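Local coordinates for protein muramidase (Trichobolus zukalii, PDB 6ZMV) that probably hydrolyses the glycan strands of bacterial peptidoglycan, as a fungal muramidase (lysozyme) of glycoside hydrolase family 25, at residues S102-L107 and W140-G145; G128-I133 and T152-V157. One frame throughout, in Å; residues are numbered along the deposited sequence.

In the fold
The two contacts sit at different depths of one barrel. Contact 1 is a partly buried crosslink near the surface, its centre about 18 Å from the centre of the chain, where a disulfide ties the loop between strand 93-95 and helix 109-127 to helix 137-144, with two waters beside it. Contact 2 lies nearer the middle and is largely buried: strands 132-136 and 156-159 begin to pair there through backbone hydrogen bonds and apolar side chains. Helix 137-144 lies in the connection between those strands, so contact 1 holds the crossover and contact 2 the strands it joins. Their centres are about 19 Å apart, yet Trp140 CZ3 packs on Ile133 CG2 at 3.8 Å.

Contact 1 of 2, residues S102-L107 and W140-G145; sequences SSCHGL and WVECTG
Cys104 and Cys143 form a disulfide, SG to SG 2.0 Å, and the two cysteines supply most of the surface buried between the segments. The bridge turns through a chi3 of -80°, near the right angle that a relaxed disulfide prefers. Both cysteines carry SG anti to the carbonyl carbon (chi1 -56° in Cys104, -67° in Cys143), which sends the two sulfurs toward each other across the gap, while the CA atoms of the pair stay 5.3 Å apart.

Glu142 lies alongside the bridge. Its chain is extended, passing Cys104 SG with CG at 4.0 Å and carrying the carboxylate on toward Ser103. Glu142 OE2 and Ser103 OG do not bond directly; one water spans them, 2.5 Å from Glu142 OE2, to which it donates, and 2.6 Å from Ser103 OG. A second water, past the other flank of the disulfide, donates to Leu107 O at 2.7 Å and to Cys143 O at 2.9 Å, so two backbone carbonyls are satisfied through a shared solvent molecule.

On the loop side, a type I turn from Ser102 to His105 overlaps a type I' turn from Cys104 to Leu107, placing Cys104 in both. Ser103 O is bonded by Trp139 NE1 of helix 137-144, and Gln109 NE2 reaches Glu142 O. The arrangement is a loop-to-helix disulfide, joining the loop after strand 93-95 to the last turn of helix 137-144 in the GH25 barrel.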
ATOM      1  N   SER A 102      -6.447 -18.350  -8.428  1.00 22.46           N
ATOM      2  CA  SER A 102      -7.736 -18.215  -7.747  1.00 18.02           C
ATOM      3  C   SER A 102      -7.711 -16.933  -6.942  1.00 11.25           C
ATOM      4  O   SER A 102      -6.664 -16.493  -6.378  1.00 13.22           O
ATOM      5  CB  SER A 102      -8.128 -19.382  -6.883  1.00 22.51           C
ATOM      6  OG  SER A 102      -7.393 -19.416  -5.697  1.00 22.66           O
ATOM      7  N   SER A 103      -8.892 -16.415  -6.747  1.00 11.20           N
ATOM      8  CA  SER A 103      -9.018 -15.041  -6.231  1.00  8.91           C
ATOM      9  C   SER A 103      -8.316 -14.933  -4.873  1.00  9.06           C
ATOM     10  O   SER A 103      -7.601 -13.955  -4.618  1.00  9.30           O
ATOM     11  CB  SER A 103     -10.444 -14.627  -6.125  1.00 10.94           C
ATOM     12  OG  SER A 103     -11.039 -14.615  -7.409  1.00 12.74           O
ATOM     13  N   CYS A 104      -8.590 -15.902  -4.000  1.00  9.63           N
ATOM     14  CA  CYS A 104      -8.159 -15.809  -2.599  1.00 10.46           C
ATOM     15  C   CYS A 104      -6.936 -16.691  -2.306  1.00  9.47           C
ATOM     16  O   CYS A 104      -6.694 -17.012  -1.139  1.00  9.99           O
ATOM     17  CB  CYS A 104      -9.365 -16.128  -1.739  1.00 11.75           C
ATOM     18  SG  CYS A 104     -10.803 -15.060  -2.093  1.00 12.76           S
ATOM     19  N   HIS A 105      -6.190 -17.077  -3.341  1.00 10.10           N
ATOM     20  CA  HIS A 105      -4.892 -17.767  -3.184  1.00 10.23           C
ATOM     21  C   HIS A 105      -5.035 -19.133  -2.486  1.00 11.86           C
ATOM     22  O   HIS A 105      -4.036 -19.661  -1.989  1.00 14.87           O
ATOM     23  CB  HIS A 105      -3.883 -16.904  -2.414  1.00  9.73           C
ATOM     24  CG  HIS A 105      -3.628 -15.587  -3.077  1.00  9.45           C
ATOM     25  ND1 HIS A 105      -2.417 -15.295  -3.662  1.00 11.62           N
ATOM     26  CD2 HIS A 105      -4.376 -14.450  -3.147  1.00 12.18           C
ATOM     27  CE1 HIS A 105      -2.434 -14.044  -4.070  1.00 12.17           C
ATOM     28  NE2 HIS A 105      -3.640 -13.526  -3.841  1.00 12.82           N
ATOM     29  N   GLY A 106      -6.225 -19.709  -2.519  1.00 10.28           N
ATOM     30  CA  GLY A 106      -6.490 -21.019  -1.940  1.00 12.77           C
ATOM     31  C   GLY A 106      -6.767 -20.999  -0.462  1.00 12.59           C
ATOM     32  O   GLY A 106      -6.924 -22.071   0.139  1.00 16.01           O
ATOM     33  N   LEU A 107      -6.829 -19.822   0.151  1.00  8.91           N
ATOM     34  CA  LEU A 107      -7.094 -19.726   1.608  1.00  9.12           C
ATOM     35  C   LEU A 107      -8.594 -19.575   1.855  1.00  8.20           C
ATOM     36  O   LEU A 107      -9.246 -18.760   1.175  1.00 10.04           O
ATOM     37  CB  LEU A 107      -6.328 -18.577   2.250  1.00  9.17           C
ATOM     38  CG  LEU A 107      -4.823 -18.733   2.503  1.00  9.76           C
ATOM     39  CD1 LEU A 107      -4.014 -18.895   1.262  1.00 12.08           C
ATOM     40  CD2 LEU A 107      -4.241 -17.632   3.338  1.00 10.19           C
ATOM     41  N   TRP A 140     -11.988  -7.860  -0.898  1.00  4.42           N
ATOM     42  CA  TRP A 140     -12.068  -7.907   0.596  1.00  4.42           C
ATOM     43  C   TRP A 140     -13.328  -8.675   1.014  1.00  5.07           C
ATOM     44  O   TRP A 140     -13.285  -9.460   1.963  1.00  5.23           O
ATOM     45  CB  TRP A 140     -12.089  -6.466   1.138  1.00  5.16           C
ATOM     46  CG  TRP A 140     -11.863  -6.412   2.605  1.00  4.83           C
ATOM     47  CD1 TRP A 140     -12.764  -6.355   3.613  1.00  5.25           C
ATOM     48  CD2 TRP A 140     -10.583  -6.643   3.240  1.00  4.16           C
ATOM     49  NE1 TRP A 140     -12.127  -6.467   4.825  1.00  5.15           N
ATOM     50  CE2 TRP A 140     -10.808  -6.660   4.618  1.00  4.62           C
ATOM     51  CE3 TRP A 140      -9.278  -6.798   2.771  1.00  4.83           C
ATOM     52  CZ2 TRP A 140      -9.777  -6.842   5.526  1.00  4.83           C
ATOM     53  CZ3 TRP A 140      -8.252  -6.963   3.668  1.00  4.76           C
ATOM     54  CH2 TRP A 140      -8.521  -7.014   5.013  1.00  5.50           C
ATOM     55  N   VAL A 141     -14.446  -8.407   0.339  1.00  6.11           N
ATOM     56  CA  VAL A 141     -15.697  -9.059   0.728  1.00  6.24           C
ATOM     57  C   VAL A 141     -15.524 -10.583   0.592  1.00  6.02           C
ATOM     58  O   VAL A 141     -15.778 -11.339   1.560  1.00  6.64           O
ATOM     59  CB  VAL A 141     -16.872  -8.545  -0.072  1.00  6.11           C
ATOM     60  CG1 VAL A 141     -18.101  -9.421   0.126  1.00  7.41           C
ATOM     61  CG2 VAL A 141     -17.171  -7.087   0.201  1.00  7.66           C
ATOM     62  N   GLU A 142     -15.123 -11.065  -0.572  1.00  7.01           N
ATOM     63  CA  GLU A 142     -15.078 -12.540  -0.775  1.00  7.51           C
ATOM     64  C   GLU A 142     -13.931 -13.171   0.014  1.00  7.88           C
ATOM     65  O   GLU A 142     -14.107 -14.213   0.590  1.00  9.38           O
ATOM     66  CB  GLU A 142     -14.853 -12.840  -2.245  1.00  8.68           C
ATOM     67  CG  GLU A 142     -14.662 -14.311  -2.553  1.00  9.97           C
ATOM     68  CD  GLU A 142     -14.544 -14.691  -3.996  1.00 17.01           C
ATOM     69  OE1 GLU A 142     -14.580 -15.901  -4.245  1.00 23.25           O
ATOM     70  OE2 GLU A 142     -14.185 -13.835  -4.826  1.00 16.87           O
ATOM     71  N   CYS A 143     -12.770 -12.548   0.043  1.00  6.61           N
ATOM     72  CA  CYS A 143     -11.561 -13.251   0.492  1.00  6.60           C
ATOM     73  C   CYS A 143     -11.398 -13.165   2.014  1.00  5.96           C
ATOM     74  O   CYS A 143     -10.712 -14.000   2.609  1.00  6.78           O
ATOM     75  CB  CYS A 143     -10.303 -12.738  -0.208  1.00  8.06           C
ATOM     76  SG  CYS A 143     -10.298 -13.118  -1.970  1.00  9.58           S
ATOM     77  N   THR A 144     -12.033 -12.215   2.672  1.00  5.53           N
ATOM     78  CA  THR A 144     -11.928 -12.067   4.134  1.00  5.85           C
ATOM     79  C   THR A 144     -13.323 -12.248   4.775  1.00  5.05           C
ATOM     80  O   THR A 144     -13.369 -12.150   6.006  1.00  7.92           O
ATOM     81  CB  THR A 144     -11.309 -10.729   4.578  1.00  5.04           C
ATOM     82  OG1 THR A 144     -12.259  -9.675   4.456  1.00  5.13           O
ATOM     83  CG2 THR A 144     -10.012 -10.402   3.864  1.00  7.05           C
ATOM     84  N   GLY A 145     -14.414 -12.435   3.993  1.00  7.09           N
ATOM     85  CA  GLY A 145     -15.746 -12.398   4.608  1.00  8.05           C
ATOM     86  C   GLY A 145     -16.154 -10.993   5.006  1.00  6.91           C
ATOM     87  O   GLY A 145     -16.906 -10.808   5.931  1.00 10.11           O
TER
HETATM   88  O   HOH W   1     -13.633 -14.276  -7.230  1.00 23.00           O
HETATM   89  O   HOH W   2     -10.820 -16.533   1.275  1.00 11.31           O

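Contact 2 of 2, residues G128-I133 and T152-V157; sequences GRYPMI and TTCPLV. With SO4 (sulfate ion), chain G.
Thr153 sits over one face of the Tyr130 ring, with CB 3.7 Å from the ring centroid and 16° off its normal, a CH-pi contact displaced toward the CD2-CE2 side. Thr153 CG2, anti to its own carbonyl carbon, carries the contact outward along the ring to CE2 at 3.6 Å. Cys154 SG approaches the same ring obliquely, 5.0 Å from the centroid, as a sulfur-aromatic contact. Its CB meets Ile133 CD1 at 3.8 Å, so Cys154 fills in between the tyrosine and the isoleucine. Pro131 O, buried beside Cys154, has no hydrogen-bonding partner in the model.

Further along, Met132 and Pro155 cross at about a right angle, with Met132 CG against Pro155 CB. The bend at chi3 (-69°) turns CE back toward Val157 CG2, which SD also approaches.

The backbones zip up at Ile133. Its N-H points almost straight down the carbonyl of Pro155, Ile133 N to Pro155 O 2.9 Å, and Ile133 O accepts from Val157 N at 2.8 Å, the donor tilted 32° from the carbonyl plane. At the outer end, Tyr130 N donates to O1 of a sulfate ion at 3.0 Å; Lys124 NZ also binds the ion, which probably comes from the crystallisation liquor. Here parallel strands 132-136 and 156-159 start to pair as the two arms of a beta-alpha-beta unit whose crossover contains helix 137-144, as in a TIM-barrel-like fold.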
ATOM      1  N   GLY A 128       6.839  -0.029  14.543  1.00  6.08           N
ATOM      2  CA  GLY A 128       6.143   0.842  15.483  1.00  6.93           C
ATOM      3  C   GLY A 128       4.746   1.199  15.126  1.00  7.81           C
ATOM      4  O   GLY A 128       4.018   1.660  16.017  1.00 11.18           O
ATOM      5  N   ARG A 129       4.302   0.920  13.911  1.00  5.46           N
ATOM      6  CA  ARG A 129       2.964   1.294  13.497  1.00  5.98           C
ATOM      7  C   ARG A 129       2.372   0.266  12.567  1.00  5.48           C
ATOM      8  O   ARG A 129       3.059  -0.565  11.976  1.00  5.33           O
ATOM      9  CB  ARG A 129       2.905   2.697  12.939  1.00  7.81           C
ATOM     10  CG  ARG A 129       3.579   2.796  11.596  1.00  6.71           C
ATOM     11  CD  ARG A 129       3.603   4.255  11.137  1.00  8.79           C
ATOM     12  NE  ARG A 129       2.265   4.835  10.933  1.00  9.30           N
ATOM     13  CZ  ARG A 129       2.033   6.036  10.481  1.00  8.57           C
ATOM     14  NH1 ARG A 129       0.795   6.432  10.257  1.00  8.83           N
ATOM     15  NH2 ARG A 129       3.051   6.821  10.194  1.00  8.48           N
ATOM     16  N   TYR A 130       1.070   0.300  12.500  1.00  5.48           N
ATOM     17  CA  TYR A 130       0.332  -0.575  11.589  1.00  4.09           C
ATOM     18  C   TYR A 130       0.577  -0.185  10.137  1.00  4.36           C
ATOM     19  O   TYR A 130       0.684   1.005   9.809  1.00  5.45           O
ATOM     20  CB  TYR A 130      -1.150  -0.543  11.932  1.00  4.72           C
ATOM     21  CG  TYR A 130      -1.469  -1.282  13.216  1.00  5.93           C
ATOM     22  CD1 TYR A 130      -1.412  -2.666  13.245  1.00  8.00           C
ATOM     23  CD2 TYR A 130      -1.890  -0.615  14.345  1.00  8.05           C
ATOM     24  CE1 TYR A 130      -1.700  -3.381  14.380  1.00  9.33           C
ATOM     25  CE2 TYR A 130      -2.211  -1.332  15.490  1.00  9.94           C
ATOM     26  CZ  TYR A 130      -2.108  -2.715  15.516  1.00 11.16           C
ATOM     27  OH  TYR A 130      -2.433  -3.493  16.616  1.00 14.31           O
ATOM     28  N   PRO A 131       0.587  -1.164   9.228  1.00  4.08           N
ATOM     29  CA  PRO A 131       0.671  -0.884   7.816  1.00  3.96           C
ATOM     30  C   PRO A 131      -0.679  -0.420   7.301  1.00  3.47           C
ATOM     31  O   PRO A 131      -1.728  -0.656   7.889  1.00  4.29           O
ATOM     32  CB  PRO A 131       1.047  -2.221   7.209  1.00  4.58           C
ATOM     33  CG  PRO A 131       0.325  -3.211   8.121  1.00  4.81           C
ATOM     34  CD  PRO A 131       0.378  -2.603   9.504  1.00  4.21           C
ATOM     35  N   MET A 132      -0.634   0.155   6.115  1.00  2.97           N
ATOM     36  CA  MET A 132      -1.858   0.350   5.308  1.00  3.68           C
ATOM     37  C   MET A 132      -2.205  -0.980   4.627  1.00  3.39           C
ATOM     38  O   MET A 132      -1.295  -1.789   4.346  1.00  4.32           O
ATOM     39  CB  MET A 132      -1.641   1.436   4.251  1.00  3.71           C
ATOM     40  CG  MET A 132      -1.025   2.702   4.827  1.00  4.82           C
ATOM     41  SD  MET A 132      -1.161   4.171   3.840  1.00  5.92           S
ATOM     42  CE  MET A 132      -0.057   3.714   2.507  1.00  5.65           C
ATOM     43  N   ILE A 133      -3.477  -1.175   4.330  1.00  3.82           N
ATOM     44  CA  ILE A 133      -3.972  -2.355   3.576  1.00  4.02           C
ATOM     45  C   ILE A 133      -4.569  -1.858   2.283  1.00  3.97           C
ATOM     46  O   ILE A 133      -5.538  -1.054   2.347  1.00  4.32           O
ATOM     47  CB  ILE A 133      -4.947  -3.195   4.377  1.00  4.12           C
ATOM     48  CG1 ILE A 133      -4.234  -3.801   5.589  1.00  4.53           C
ATOM     49  CG2 ILE A 133      -5.563  -4.259   3.499  1.00  4.91           C
ATOM     50  CD1 ILE A 133      -5.206  -4.496   6.560  1.00  5.00           C
ATOM     51  N   THR A 152      -9.975  -0.434  12.622  1.00  7.94           N
ATOM     52  CA  THR A 152      -9.586   0.574  13.613  1.00  9.02           C
ATOM     53  C   THR A 152      -8.087   0.789  13.724  1.00  8.84           C
ATOM     54  O   THR A 152      -7.697   1.676  14.416  1.00 13.28           O
ATOM     55  CB  THR A 152     -10.157   0.273  15.008  1.00 11.75           C
ATOM     56  OG1 THR A 152      -9.601  -0.950  15.484  1.00 14.28           O
ATOM     57  CG2 THR A 152     -11.664   0.123  14.997  1.00 16.08           C
ATOM     58  N   THR A 153      -7.296   0.052  12.951  1.00  7.39           N
ATOM     59  CA  THR A 153      -5.841   0.043  13.094  1.00  7.70           C
ATOM     60  C   THR A 153      -5.077   0.322  11.805  1.00  5.81           C
ATOM     61  O   THR A 153      -4.097   1.056  11.864  1.00  7.69           O
ATOM     62  CB  THR A 153      -5.379  -1.286  13.663  1.00  8.39           C
ATOM     63  OG1 THR A 153      -5.908  -2.374  12.920  1.00  8.78           O
ATOM     64  CG2 THR A 153      -5.758  -1.411  15.128  1.00 10.17           C
ATOM     65  N   CYS A 154      -5.497  -0.237  10.680  1.00  5.50           N
ATOM     66  CA  CYS A 154      -4.748  -0.159   9.432  1.00  5.07           C
ATOM     67  C   CYS A 154      -5.417   0.750   8.453  1.00  5.21           C
ATOM     68  O   CYS A 154      -6.564   0.510   8.070  1.00  7.12           O
ATOM     69  CB  CYS A 154      -4.655  -1.551   8.845  1.00  5.06           C
ATOM     70  SG  CYS A 154      -3.788  -2.770   9.863  1.00  6.51           S
ATOM     71  N   PRO A 155      -4.761   1.839   7.992  1.00  4.68           N
ATOM     72  CA  PRO A 155      -5.398   2.700   6.991  1.00  4.49           C
ATOM     73  C   PRO A 155      -5.736   1.920   5.727  1.00  4.00           C
ATOM     74  O   PRO A 155      -4.941   1.082   5.287  1.00  5.13           O
ATOM     75  CB  PRO A 155      -4.336   3.729   6.654  1.00  5.34           C
ATOM     76  CG  PRO A 155      -3.546   3.812   7.968  1.00  5.32           C
ATOM     77  CD  PRO A 155      -3.480   2.381   8.441  1.00  4.60           C
ATOM     78  N   LEU A 156      -6.913   2.182   5.167  1.00  3.24           N
ATOM     79  CA  LEU A 156      -7.404   1.520   3.948  1.00  3.29           C
ATOM     80  C   LEU A 156      -6.967   2.273   2.717  1.00  3.31           C
ATOM     81  O   LEU A 156      -7.230   3.479   2.582  1.00  3.79           O
ATOM     82  CB  LEU A 156      -8.922   1.408   4.018  1.00  3.44           C
ATOM     83  CG  LEU A 156      -9.620   0.917   2.767  1.00  4.37           C
ATOM     84  CD1 LEU A 156      -9.234  -0.525   2.437  1.00  5.49           C
ATOM     85  CD2 LEU A 156     -11.104   1.064   2.880  1.00  5.42           C
ATOM     86  N   VAL A 157      -6.349   1.555   1.784  1.00  3.38           N
ATOM     87  CA  VAL A 157      -6.100   2.037   0.405  1.00  3.80           C
ATOM     88  C   VAL A 157      -7.058   1.264  -0.488  1.00  3.56           C
ATOM     89  O   VAL A 157      -6.930   0.042  -0.622  1.00  4.57           O
ATOM     90  CB  VAL A 157      -4.648   1.895  -0.014  1.00  3.45           C
ATOM     91  CG1 VAL A 157      -4.425   2.494  -1.387  1.00  4.50           C
ATOM     92  CG2 VAL A 157      -3.719   2.534   1.036  1.00  4.06           C
TER
HETATM   93  S   SO4 G 305      -0.304   3.386  14.651  0.50 18.79           S
HETATM   94  O1  SO4 G 305      -0.012   1.980  14.799  0.50 17.84           O
HETATM   95  O2  SO4 G 305      -0.335   3.582  13.236  0.50 29.56           O
HETATM   96  O3  SO4 G 305      -1.614   3.619  15.213  0.50 20.89           O
HETATM   97  O4  SO4 G 305       0.702   4.240  15.243  0.50 18.80           O